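Local coordinates for SusD homolog (Bacteroides thetaiotaomicron, PDB 3EHM), which probably binds mucin O-glycans at the cell surface, as a SusD-like outer-membrane lipoprotein of a gut symbiont that uses these sugars, at residues I192-S206 with N235-I248. Sequence-based numbering, arbitrary orientation.
Sequences IYNGNVQNWVKLANS and NGGVIEDISSEAKI
Asn205 turns its side-chain amide to the backbone of Asn235 to Gly237. ND2 donates to Asn235 O at 3.0 Å and to Gly237 O at 3.1 Å. Both oxygens lie close to the amide plane, but ND2 stands above each carbonyl plane. With an alanine here, the carbonyls of Asn235 and Gly237 would probably lose their shared donor, and this loop would be held less firmly to the helix. Gly237 O also receives a CA-H...O contact from Lys202.

The next residue, Ser206, holds OG beside its own backbone N (chi1 -60°). From there it donates to Lys202 O and accepts from Ile239 N, 2.9 Å away. Ser206 N approaches the same carbonyl from the other face, so Lys202 O is gripped twice. The extended Lys202 chain runs past Gly236 O and Val238 O, and its NZ has weak bonds to two waters. One of these waters also binds Asp241 OD2, which may draw the ammonium group this way.

Tyr193 lies with its ring between Asn199 CB on one face and Ile192 CG2 on the other. Its OH donates to Ser244 O at 2.8 Å, tilted 22° from the carbonyl plane. Ala246 CB packs obliquely against the ring and also meets Leu203 CD1 at 4.0 Å. Leu203 and Ile239 point the same way, side by side. Ile192 CD1 reaches Ile248 CB on strand 246-248, which pairs with strand 339-342.

The contact fastens the loop and short strand of 235-248 to helix 197-215 and the loop before it. In this largely helical SusD-like protein of the TPR clan, that helix also packs on helices 116-140 and 160-178. Side-chain bonds to backbone polar groups do most of the holding, with little direct charge pairing.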
loop_
_atom_site.group_PDB
_atom_site.type_symbol
_atom_site.label_atom_id
_atom_site.label_comp_id
_atom_site.label_asym_id
_atom_site.label_seq_id
_atom_site.Cartn_x
_atom_site.Cartn_y
_atom_site.Cartn_z
ATOM N N ILE A 192 3.398 -11.114 14.578
ATOM C CA ILE A 192 2.729 -11.513 13.345
ATOM C C ILE A 192 2.308 -12.981 13.291
ATOM O O ILE A 192 1.139 -13.287 13.044
ATOM C CB ILE A 192 3.620 -11.256 12.107
ATOM C CG1 ILE A 192 4.232 -9.853 12.167
ATOM C CG2 ILE A 192 2.792 -11.440 10.828
ATOM C CD1 ILE A 192 3.221 -8.730 12.161
ATOM N N TYR A 193 3.256 -13.884 13.526
ATOM C CA TYR A 193 2.976 -15.315 13.436
ATOM C C TYR A 193 3.228 -16.178 14.673
ATOM O O TYR A 193 3.279 -17.399 14.567
ATOM C CB TYR A 193 3.760 -15.904 12.264
ATOM C CG TYR A 193 3.333 -15.391 10.904
ATOM C CD1 TYR A 193 4.272 -14.872 10.009
ATOM C CD2 TYR A 193 2.007 -15.481 10.487
ATOM C CE1 TYR A 193 3.899 -14.461 8.727
ATOM C CE2 TYR A 193 1.621 -15.073 9.204
ATOM C CZ TYR A 193 2.573 -14.569 8.332
ATOM O OH TYR A 193 2.210 -14.196 7.059
ATOM N N ASN A 194 3.394 -15.563 15.837
ATOM C CA ASN A 194 3.620 -16.329 17.063
ATOM C C ASN A 194 4.762 -17.345 16.942
ATOM O O ASN A 194 4.664 -18.460 17.450
ATOM C CB ASN A 194 2.334 -17.061 17.458
ATOM C CG ASN A 194 2.356 -17.557 18.898
ATOM O OD1 ASN A 194 1.729 -18.565 19.229
ATOM N ND2 ASN A 194 3.059 -16.841 19.761
ATOM N N GLY A 195 5.834 -16.966 16.254
ATOM C CA GLY A 195 6.977 -17.854 16.115
ATOM C C GLY A 195 6.916 -18.959 15.076
ATOM O O GLY A 195 7.857 -19.746 14.968
ATOM N N ASN A 196 5.827 -19.034 14.317
ATOM C CA ASN A 196 5.681 -20.060 13.286
ATOM C C ASN A 196 6.524 -19.690 12.062
ATOM O O ASN A 196 6.104 -18.883 11.229
ATOM C CB ASN A 196 4.211 -20.188 12.873
ATOM C CG ASN A 196 3.962 -21.371 11.950
ATOM O OD1 ASN A 196 4.770 -21.673 11.073
ATOM N ND2 ASN A 196 2.829 -22.037 12.138
ATOM N N VAL A 197 7.712 -20.283 11.961
ATOM C CA VAL A 197 8.629 -20.011 10.852
ATOM C C VAL A 197 8.042 -20.342 9.475
ATOM O O VAL A 197 8.331 -19.655 8.496
ATOM C CB VAL A 197 9.957 -20.786 11.034
ATOM C CG1 VAL A 197 10.875 -20.559 9.837
ATOM C CG2 VAL A 197 10.643 -20.337 12.315
ATOM N N GLN A 198 7.230 -21.396 9.397
ATOM C CA GLN A 198 6.611 -21.785 8.131
ATOM C C GLN A 198 5.768 -20.644 7.565
ATOM O O GLN A 198 5.727 -20.441 6.357
ATOM C CB GLN A 198 5.745 -23.035 8.321
ATOM C CG GLN A 198 6.548 -24.323 8.465
ATOM C CD GLN A 198 7.793 -24.141 9.317
ATOM O OE1 GLN A 198 8.871 -23.816 8.805
ATOM N NE2 GLN A 198 7.646 -24.329 10.626
ATOM N N ASN A 199 5.089 -19.902 8.436
ATOM C CA ASN A 199 4.290 -18.782 7.967
ATOM C C ASN A 199 5.209 -17.651 7.511
ATOM O O ASN A 199 4.920 -16.973 6.529
ATOM C CB ASN A 199 3.337 -18.307 9.061
ATOM C CG ASN A 199 2.030 -19.080 9.061
ATOM O OD1 ASN A 199 1.295 -19.085 10.045
ATOM N ND2 ASN A 199 1.735 -19.734 7.944
ATOM N N TRP A 200 6.322 -17.451 8.211
ATOM C CA TRP A 200 7.254 -16.406 7.806
ATOM C C TRP A 200 7.775 -16.704 6.405
ATOM O O TRP A 200 8.000 -15.791 5.609
ATOM C CB TRP A 200 8.419 -16.297 8.792
ATOM C CG TRP A 200 8.096 -15.428 9.964
ATOM C CD1 TRP A 200 7.784 -15.832 11.230
ATOM C CD2 TRP A 200 7.997 -13.997 9.963
ATOM N NE1 TRP A 200 7.492 -14.742 12.017
ATOM C CE2 TRP A 200 7.616 -13.604 11.264
ATOM C CE3 TRP A 200 8.190 -13.011 8.986
ATOM C CZ2 TRP A 200 7.423 -12.261 11.616
ATOM C CZ3 TRP A 200 7.998 -11.676 9.336
ATOM C CH2 TRP A 200 7.618 -11.316 10.641
ATOM N N VAL A 201 7.959 -17.988 6.106
ATOM C CA VAL A 201 8.431 -18.392 4.789
ATOM C C VAL A 201 7.368 -18.052 3.750
ATOM O O VAL A 201 7.676 -17.537 2.678
ATOM C CB VAL A 201 8.734 -19.907 4.741
ATOM C CG1 VAL A 201 8.934 -20.356 3.302
ATOM C CG2 VAL A 201 9.988 -20.210 5.565
ATOM N N LYS A 202 6.110 -18.336 4.070
ATOM C CA LYS A 202 5.023 -18.037 3.150
ATOM C C LYS A 202 4.962 -16.539 2.887
ATOM O O LYS A 202 4.729 -16.113 1.759
ATOM C CB LYS A 202 3.692 -18.523 3.721
ATOM C CG LYS A 202 3.594 -20.040 3.816
ATOM C CD LYS A 202 2.226 -20.470 4.303
ATOM C CE LYS A 202 2.093 -21.982 4.268
ATOM N NZ LYS A 202 0.704 -22.398 4.590
ATOM N N LEU A 203 5.175 -15.738 3.926
ATOM C CA LEU A 203 5.149 -14.293 3.758
ATOM C C LEU A 203 6.285 -13.873 2.836
ATOM O O LEU A 203 6.101 -13.034 1.958
ATOM C CB LEU A 203 5.278 -13.584 5.110
ATOM C CG LEU A 203 5.507 -12.069 5.049
ATOM C CD1 LEU A 203 4.384 -11.395 4.258
ATOM C CD2 LEU A 203 5.577 -11.511 6.461
ATOM N N ALA A 204 7.458 -14.474 3.027
ATOM C CA ALA A 204 8.620 -14.161 2.197
ATOM C C ALA A 204 8.377 -14.490 0.725
ATOM O O ALA A 204 8.731 -13.710 -0.160
ATOM C CB ALA A 204 9.854 -14.924 2.704
ATOM N N ASN A 205 7.787 -15.655 0.463
ATOM C CA ASN A 205 7.504 -16.065 -0.908
ATOM C C ASN A 205 6.383 -15.229 -1.518
ATOM O O ASN A 205 6.343 -15.022 -2.728
ATOM C CB ASN A 205 7.109 -17.543 -0.973
ATOM C CG ASN A 205 8.281 -18.476 -0.768
ATOM O OD1 ASN A 205 9.393 -18.213 -1.232
ATOM N ND2 ASN A 205 8.032 -19.589 -0.088
ATOM N N SER A 206 5.465 -14.764 -0.678
ATOM C CA SER A 206 4.355 -13.948 -1.157
ATOM C C SER A 206 4.901 -12.592 -1.587
ATOM O O SER A 206 4.461 -12.013 -2.585
ATOM C CB SER A 206 3.311 -13.775 -0.051
ATOM O OG SER A 206 2.808 -15.035 0.364
ATOM N N ASN A 235 9.404 -24.941 -1.790
ATOM C CA ASN A 235 9.993 -23.771 -1.143
ATOM C C ASN A 235 9.159 -23.191 0.006
ATOM O O ASN A 235 9.509 -22.151 0.566
ATOM C CB ASN A 235 10.279 -22.683 -2.188
ATOM C CG ASN A 235 11.380 -23.076 -3.162
ATOM O OD1 ASN A 235 11.418 -22.601 -4.301
ATOM N ND2 ASN A 235 12.288 -23.937 -2.716
ATOM N N GLY A 236 8.062 -23.854 0.360
ATOM C CA GLY A 236 7.251 -23.375 1.469
ATOM C C GLY A 236 5.863 -22.845 1.151
ATOM O O GLY A 236 5.015 -22.762 2.040
ATOM N N GLY A 237 5.629 -22.480 -0.105
ATOM C CA GLY A 237 4.325 -21.968 -0.493
ATOM C C GLY A 237 4.131 -20.496 -0.175
ATOM O O GLY A 237 4.993 -19.867 0.431
ATOM N N VAL A 238 2.994 -19.947 -0.599
ATOM C CA VAL A 238 2.663 -18.545 -0.360
ATOM C C VAL A 238 1.413 -18.452 0.511
ATOM O O VAL A 238 0.841 -19.475 0.890
ATOM C CB VAL A 238 2.401 -17.796 -1.687
ATOM C CG1 VAL A 238 3.698 -17.654 -2.470
ATOM C CG2 VAL A 238 1.361 -18.547 -2.512
ATOM N N ILE A 239 0.993 -17.231 0.830
ATOM C CA ILE A 239 -0.192 -17.027 1.657
ATOM C C ILE A 239 -1.448 -17.228 0.811
ATOM O O ILE A 239 -1.790 -16.383 -0.017
ATOM C CB ILE A 239 -0.195 -15.609 2.276
ATOM C CG1 ILE A 239 1.009 -15.455 3.215
ATOM C CG2 ILE A 239 -1.482 -15.377 3.054
ATOM C CD1 ILE A 239 1.197 -14.053 3.767
ATOM N N GLU A 240 -2.126 -18.354 1.015
ATOM C CA GLU A 240 -3.334 -18.666 0.251
ATOM C C GLU A 240 -4.556 -18.834 1.142
ATOM O O GLU A 240 -5.680 -18.946 0.652
ATOM C CB GLU A 240 -3.144 -19.959 -0.541
ATOM C CG GLU A 240 -1.886 -20.026 -1.368
ATOM C CD GLU A 240 -1.766 -21.349 -2.099
ATOM O OE1 GLU A 240 -1.917 -22.403 -1.444
ATOM O OE2 GLU A 240 -1.521 -21.337 -3.323
ATOM N N ASP A 241 -4.329 -18.857 2.449
ATOM C CA ASP A 241 -5.405 -19.028 3.411
ATOM C C ASP A 241 -5.413 -17.824 4.339
ATOM O O ASP A 241 -4.364 -17.267 4.646
ATOM C CB ASP A 241 -5.172 -20.314 4.208
ATOM C CG ASP A 241 -4.978 -21.524 3.309
ATOM O OD1 ASP A 241 -5.977 -22.006 2.733
ATOM O OD2 ASP A 241 -3.824 -21.985 3.166
ATOM N N ILE A 242 -6.595 -17.414 4.785
ATOM C CA ILE A 242 -6.683 -16.259 5.669
ATOM C C ILE A 242 -5.876 -16.492 6.948
ATOM O O ILE A 242 -5.317 -15.557 7.525
ATOM C CB ILE A 242 -8.155 -15.947 6.015
ATOM C CG1 ILE A 242 -8.920 -15.592 4.732
ATOM C CG2 ILE A 242 -8.228 -14.791 7.005
ATOM C CD1 ILE A 242 -10.417 -15.401 4.928
ATOM N N SER A 243 -5.798 -17.749 7.374
ATOM C CA SER A 243 -5.059 -18.101 8.583
ATOM C C SER A 243 -3.559 -17.818 8.470
ATOM O O SER A 243 -2.858 -17.776 9.479
ATOM C CB SER A 243 -5.284 -19.579 8.924
ATOM O OG SER A 243 -4.847 -20.422 7.870
ATOM N N SER A 244 -3.068 -17.626 7.247
ATOM C CA SER A 244 -1.649 -17.343 7.033
ATOM C C SER A 244 -1.365 -15.866 6.746
ATOM O O SER A 244 -0.214 -15.481 6.535
ATOM C CB SER A 244 -1.108 -18.187 5.877
ATOM O OG SER A 244 -1.071 -19.563 6.212
ATOM N N GLU A 245 -2.407 -15.040 6.745
ATOM C CA GLU A 245 -2.237 -13.618 6.459
ATOM C C GLU A 245 -1.312 -12.961 7.474
ATOM O O GLU A 245 -1.258 -13.369 8.635
ATOM C CB GLU A 245 -3.591 -12.900 6.461
ATOM C CG GLU A 245 -4.197 -12.700 7.842
ATOM C CD GLU A 245 -5.596 -12.101 7.792
ATOM O OE1 GLU A 245 -6.062 -11.743 6.690
ATOM O OE2 GLU A 245 -6.228 -11.987 8.864
ATOM N N ALA A 246 -0.587 -11.941 7.028
ATOM C CA ALA A 246 0.328 -11.224 7.906
ATOM C C ALA A 246 -0.312 -9.908 8.335
ATOM O O ALA A 246 -0.516 -9.010 7.517
ATOM C CB ALA A 246 1.644 -10.955 7.188
ATOM N N LYS A 247 -0.643 -9.804 9.617
ATOM C CA LYS A 247 -1.240 -8.584 10.140
ATOM C C LYS A 247 -0.743 -8.332 11.554
ATOM O O LYS A 247 -0.275 -9.246 12.234
ATOM C CB LYS A 247 -2.771 -8.677 10.140
ATOM C CG LYS A 247 -3.349 -9.764 11.031
ATOM C CD LYS A 247 -4.873 -9.691 11.054
ATOM C CE LYS A 247 -5.479 -10.785 11.925
ATOM N NZ LYS A 247 -5.241 -12.144 11.358
ATOM N N ILE A 248 -0.836 -7.083 11.988
ATOM C CA ILE A 248 -0.404 -6.724 13.326
ATOM C C ILE A 248 -1.557 -6.028 14.042
ATOM O O ILE A 248 -2.257 -5.200 13.460
ATOM C CB ILE A 248 0.844 -5.804 13.277
ATOM C CG1 ILE A 248 1.380 -5.571 14.691
ATOM C CG2 ILE A 248 0.502 -4.484 12.600
ATOM C CD1 ILE A 248 2.708 -4.833 14.725
HETATM O O HOH W 1 -0.487 -12.319 11.212
HETATM O O HOH W 2 6.058 -22.646 4.593
HETATM O O HOH W 3 -1.198 -20.760 10.114
HETATM O O HOH W 4 -1.638 -20.288 3.118
HETATM O O HOH W 5 0.434 -22.093 1.436
#